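Local coordinates for protein RPA0582 (Rhodopseudomonas palustris, PDB 3HHL) that is of unknown function but belongs to the DUF1330 family, whose members probably adopt the dimeric alpha-beta barrel fold, at residues L30-P35 with Q83-D88; A37-G42 with V114-A119. All coordinates share one frame; numbering follows the deposited sequence.

Contact 1. Residues L30-P35 with Q83-D88; sequences LVRLRP and QDEHWD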
# COMPACT_ATOMS: atom_id res chain seq x y z
N LEU A 30 0.60 -1.03 6.08
CA LEU A 30 1.11 0.33 6.17
C LEU A 30 1.07 0.71 7.66
O LEU A 30 -0.00 0.73 8.25
CB LEU A 30 0.27 1.30 5.35
CG LEU A 30 -0.11 0.86 3.93
CD1 LEU A 30 -1.10 1.84 3.32
CD2 LEU A 30 1.14 0.69 3.06
N VAL A 31 2.21 1.00 8.28
CA VAL A 31 2.25 1.21 9.72
C VAL A 31 2.90 2.54 10.13
O VAL A 31 4.07 2.81 9.78
CB VAL A 31 3.04 0.09 10.43
CG1 VAL A 31 2.89 0.24 11.92
CG2 VAL A 31 2.57 -1.29 9.97
N ARG A 32 2.14 3.35 10.87
CA ARG A 32 2.63 4.61 11.40
C ARG A 32 2.81 4.40 12.89
O ARG A 32 1.86 4.02 13.58
CB ARG A 32 1.66 5.75 11.11
CG ARG A 32 2.14 7.17 11.58
CD ARG A 32 1.14 8.33 11.22
NE ARG A 32 0.66 8.13 9.83
CZ ARG A 32 -0.61 8.05 9.40
NH1 ARG A 32 -1.65 8.23 10.24
NH2 ARG A 32 -0.84 7.82 8.09
N LEU A 33 4.02 4.62 13.39
CA LEU A 33 4.33 4.32 14.77
C LEU A 33 4.19 5.55 15.70
O LEU A 33 4.43 6.69 15.29
CB LEU A 33 5.76 3.80 14.85
CG LEU A 33 6.13 2.44 14.21
CD1 LEU A 33 7.62 2.29 14.27
CD2 LEU A 33 5.44 1.28 14.89
N ARG A 34 3.80 5.32 16.95
CA ARG A 34 3.81 6.39 17.93
C ARG A 34 5.23 6.77 18.25
O ARG A 34 6.09 5.91 18.26
CB ARG A 34 3.21 5.96 19.25
CG ARG A 34 1.74 5.65 19.20
CD ARG A 34 1.21 5.30 20.58
NE ARG A 34 -0.13 4.78 20.42
CZ ARG A 34 -1.22 5.53 20.28
NH1 ARG A 34 -1.15 6.86 20.32
NH2 ARG A 34 -2.39 4.92 20.10
N PRO A 35 5.47 8.05 18.50
CA PRO A 35 6.73 8.44 19.11
C PRO A 35 6.94 7.70 20.44
O PRO A 35 7.97 7.02 20.63
CB PRO A 35 6.55 9.94 19.36
CG PRO A 35 5.58 10.36 18.36
CD PRO A 35 4.69 9.20 18.05
N GLN A 83 -0.41 15.07 2.55
CA GLN A 83 0.92 15.04 3.19
C GLN A 83 0.93 14.61 4.65
O GLN A 83 1.97 14.22 5.17
CB GLN A 83 1.66 16.37 3.05
CG GLN A 83 2.19 16.62 1.63
CD GLN A 83 3.14 15.51 1.07
OE1 GLN A 83 4.37 15.54 1.30
NE2 GLN A 83 2.58 14.58 0.28
N ASP A 84 -0.21 14.66 5.32
CA ASP A 84 -0.27 14.12 6.69
C ASP A 84 -0.22 12.58 6.72
O ASP A 84 -0.17 11.95 7.79
CB ASP A 84 -1.52 14.64 7.42
CG ASP A 84 -2.81 14.47 6.60
OD1 ASP A 84 -3.22 15.47 5.97
OD2 ASP A 84 -3.40 13.36 6.59
N GLU A 85 -0.25 11.95 5.55
CA GLU A 85 -0.19 10.50 5.51
C GLU A 85 1.26 10.14 5.27
O GLU A 85 1.85 10.55 4.28
CB GLU A 85 -1.08 9.96 4.41
CG GLU A 85 -1.98 8.85 4.83
CD GLU A 85 -3.00 8.53 3.79
OE1 GLU A 85 -2.63 7.88 2.79
OE2 GLU A 85 -4.19 8.92 3.95
N HIS A 86 1.85 9.45 6.22
CA HIS A 86 3.18 8.91 6.08
C HIS A 86 3.26 7.62 6.87
O HIS A 86 2.56 7.45 7.81
CB HIS A 86 4.26 9.90 6.52
CG HIS A 86 4.32 10.10 7.99
ND1 HIS A 86 5.17 9.37 8.80
CD2 HIS A 86 3.63 10.93 8.81
CE1 HIS A 86 5.00 9.75 10.05
NE2 HIS A 86 4.08 10.69 10.09
N TRP A 87 4.11 6.70 6.44
CA TRP A 87 4.18 5.40 7.04
C TRP A 87 5.63 5.10 7.37
O TRP A 87 6.52 5.49 6.64
CB TRP A 87 3.63 4.37 6.07
CG TRP A 87 2.26 4.69 5.63
CD1 TRP A 87 1.88 5.07 4.40
CD2 TRP A 87 1.08 4.64 6.42
NE1 TRP A 87 0.52 5.26 4.35
CE2 TRP A 87 0.01 5.01 5.59
CE3 TRP A 87 0.82 4.30 7.74
CZ2 TRP A 87 -1.28 5.10 6.04
CZ3 TRP A 87 -0.47 4.37 8.19
CH2 TRP A 87 -1.51 4.78 7.35
N ASP A 88 5.85 4.43 8.49
CA ASP A 88 7.18 4.13 8.99
C ASP A 88 7.60 2.76 8.51
O ASP A 88 8.77 2.53 8.28
CB ASP A 88 7.18 4.15 10.51
CG ASP A 88 6.89 5.52 11.07
OD1 ASP A 88 7.62 6.45 10.71
OD2 ASP A 88 5.94 5.69 11.85
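Arg32 sends CG anti to its backbone nitrogen (chi1 -177°) and then bends at chi3 (-43°), which swings its guanidinium back over the indole of Trp87. Trp87 in turn has CG beside its own backbone nitrogen, and its ring slots between Arg32 and Leu30. On one face Leu30 CB stands 3.7 Å from the centroid of the five-membered ring, a CH-pi contact. On the other the guanidinium lies nearly flat, the planes differing by 27°. This stack is also a cation-pi contact, with Arg32 CZ 4.2 Å from the centroid of the Trp87 six-membered ring. Arg32 NE helps fix the rotation of the guanidinium, donating to His86 O at 2.9 Å in both the carbonyl and guanidinium planes, while NH2 adds only a weak bond to the same oxygen. Segment 83-88 lies in the loop that joins strands 71-80 and 89-95 of the four-stranded antiparallel sheet, and it passes across the end of strand 25-33 at almost a right angle. Here the backbone joins in: Asp88 N donates to Val31 O at 2.7 Å, and Leu33 N gives a nearly straight bond of 2.7 Å to the anti lone pair of Asp88 OD2. Arg32 NH1 makes a salt bridge to Asp123 on the neighbouring strand 121-128, whereas Glu85 turns its carboxylate to Arg125 of the other subunit.

Contact 2. Residues A37-G42 with V114-A119; sequences AAYPDG and VKHRQA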
# COMPACT_ATOMS: atom_id res chain seq x y z
N ALA A 37 5.42 4.79 22.90
CA ALA A 37 4.58 3.61 23.02
C ALA A 37 3.56 3.73 24.15
O ALA A 37 3.90 4.13 25.26
CB ALA A 37 5.43 2.36 23.23
N ALA A 38 2.31 3.40 23.83
CA ALA A 38 1.19 3.49 24.76
C ALA A 38 0.88 2.12 25.36
O ALA A 38 -0.09 1.48 24.97
CB ALA A 38 -0.05 4.06 24.04
N TYR A 39 1.70 1.66 26.29
CA TYR A 39 1.36 0.44 27.06
C TYR A 39 0.50 0.78 28.31
O TYR A 39 0.61 1.88 28.87
CB TYR A 39 2.60 -0.24 27.60
CG TYR A 39 3.54 -0.89 26.64
CD1 TYR A 39 4.63 -0.20 26.14
CD2 TYR A 39 3.40 -2.22 26.31
CE1 TYR A 39 5.54 -0.81 25.29
CE2 TYR A 39 4.30 -2.85 25.44
CZ TYR A 39 5.37 -2.14 24.94
OH TYR A 39 6.25 -2.75 24.10
N PRO A 40 -0.32 -0.19 28.77
CA PRO A 40 -0.99 -0.16 30.10
C PRO A 40 -0.07 0.18 31.29
O PRO A 40 -0.43 0.99 32.14
CB PRO A 40 -1.52 -1.59 30.24
CG PRO A 40 -1.80 -2.02 28.80
CD PRO A 40 -0.82 -1.28 27.92
N ASP A 41 1.10 -0.46 31.32
CA ASP A 41 2.21 -0.16 32.25
C ASP A 41 2.50 1.32 32.41
O ASP A 41 2.81 1.76 33.49
CB ASP A 41 3.52 -0.74 31.71
CG ASP A 41 3.68 -2.20 32.03
OD1 ASP A 41 2.96 -3.04 31.41
OD2 ASP A 41 4.56 -2.50 32.86
N GLY A 42 2.49 2.06 31.31
CA GLY A 42 3.01 3.44 31.28
C GLY A 42 4.50 3.49 30.94
O GLY A 42 5.07 4.57 30.76
N VAL A 114 1.47 -9.51 20.20
CA VAL A 114 0.65 -8.47 19.58
C VAL A 114 0.34 -7.33 20.54
O VAL A 114 0.08 -6.22 20.12
CB VAL A 114 -0.64 -9.03 18.89
CG1 VAL A 114 -1.70 -9.40 19.90
CG2 VAL A 114 -1.17 -8.02 17.86
N LYS A 115 0.40 -7.59 21.83
CA LYS A 115 0.32 -6.51 22.82
C LYS A 115 1.35 -5.39 22.56
O LYS A 115 1.07 -4.20 22.77
CB LYS A 115 0.42 -7.06 24.24
CG LYS A 115 -0.79 -7.99 24.59
CD LYS A 115 -0.65 -8.61 25.97
CE LYS A 115 -1.86 -9.41 26.33
NZ LYS A 115 -1.68 -10.02 27.67
N HIS A 116 2.51 -5.76 22.05
CA HIS A 116 3.49 -4.76 21.67
C HIS A 116 3.04 -3.98 20.45
O HIS A 116 3.30 -2.78 20.36
CB HIS A 116 4.83 -5.41 21.39
CG HIS A 116 5.45 -6.04 22.59
ND1 HIS A 116 6.00 -5.30 23.62
CD2 HIS A 116 5.62 -7.34 22.93
CE1 HIS A 116 6.49 -6.12 24.53
NE2 HIS A 116 6.25 -7.37 24.14
N ARG A 117 2.38 -4.65 19.50
CA ARG A 117 1.88 -3.95 18.32
C ARG A 117 0.88 -2.90 18.81
O ARG A 117 0.91 -1.75 18.37
CB ARG A 117 1.24 -4.90 17.29
CG ARG A 117 1.12 -4.31 15.87
CD ARG A 117 0.17 -5.07 14.94
NE ARG A 117 -0.09 -4.30 13.72
CZ ARG A 117 -1.04 -3.37 13.59
NH1 ARG A 117 -1.86 -3.08 14.58
NH2 ARG A 117 -1.18 -2.70 12.45
N GLN A 118 0.04 -3.30 19.75
CA GLN A 118 -1.05 -2.43 20.19
C GLN A 118 -0.51 -1.17 20.83
O GLN A 118 -1.05 -0.09 20.65
CB GLN A 118 -2.01 -3.18 21.12
CG GLN A 118 -2.91 -4.17 20.34
CD GLN A 118 -3.69 -5.18 21.20
OE1 GLN A 118 -3.28 -5.53 22.32
NE2 GLN A 118 -4.80 -5.67 20.66
N ALA A 119 0.60 -1.33 21.53
CA ALA A 119 1.31 -0.20 22.13
C ALA A 119 2.05 0.66 21.12
O ALA A 119 2.19 1.86 21.34
CB ALA A 119 2.27 -0.70 23.22
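Tyr39 OH and His116 ND1 share a hydrogen bond of 2.6 Å, the shortest polar link between the loop 37-42 and helix 108-120. The hydroxyl lies at the edge of the imidazole, close to its plane, and ND1 is likewise near the plane of the phenol; the two rings meet rim to rim with their planes 83° apart. One turn further along the helix, Ala119 CB sits squarely over the phenol, 3.5 Å from the centroid of the Tyr39 ring and 6° off its normal. Tyr39 CG lies beside its backbone nitrogen (chi1 -68°), which points the ring at the helix so that Ala119 CB meets its face and His116 ND1 its hydroxyl. The backbone adds a third tie, since Ala38 N donates to Ala119 O at 2.9 Å near the C-terminal end of the helix. Ala37 CA also approaches Ala119 O, at 3.4 Å, as a CA-H...O contact. Beyond the pair, Ala50 and Ala53 of helix 47-64 touch the side chains of Tyr39 and His116 respectively, and Arg43 makes a cation-pi contact with Tyr39. With a methyl group over one face and its hydroxyl bonded to imidazole, the phenol is probably restrained in both position and tilt.

Overall arrangement
From the N terminus the chain runs through helix 10-18 into strand 25-33, whose end supplies the first half of contact 1; a few residues on, the loop 37-42 supplies the first half of contact 2. After helix 47-64 and strand 71-80, segment 83-88 returns to 30-35 and closes the first loop. Strand 89-95 and helix 98-106 follow before helix 108-120 brings 114-119 back to 37-42. The segments alternate, so the two closures cross. Contact 1 joins strand 25-33 to the loop joining strand 71-80 to strand 89-95, the latter its neighbour in the sheet; contact 2 ties a loop to a helix, and their centres lie about 17 Å apart. Arg34 CD packs 3.7 Å from Ala119 O, linking them directly.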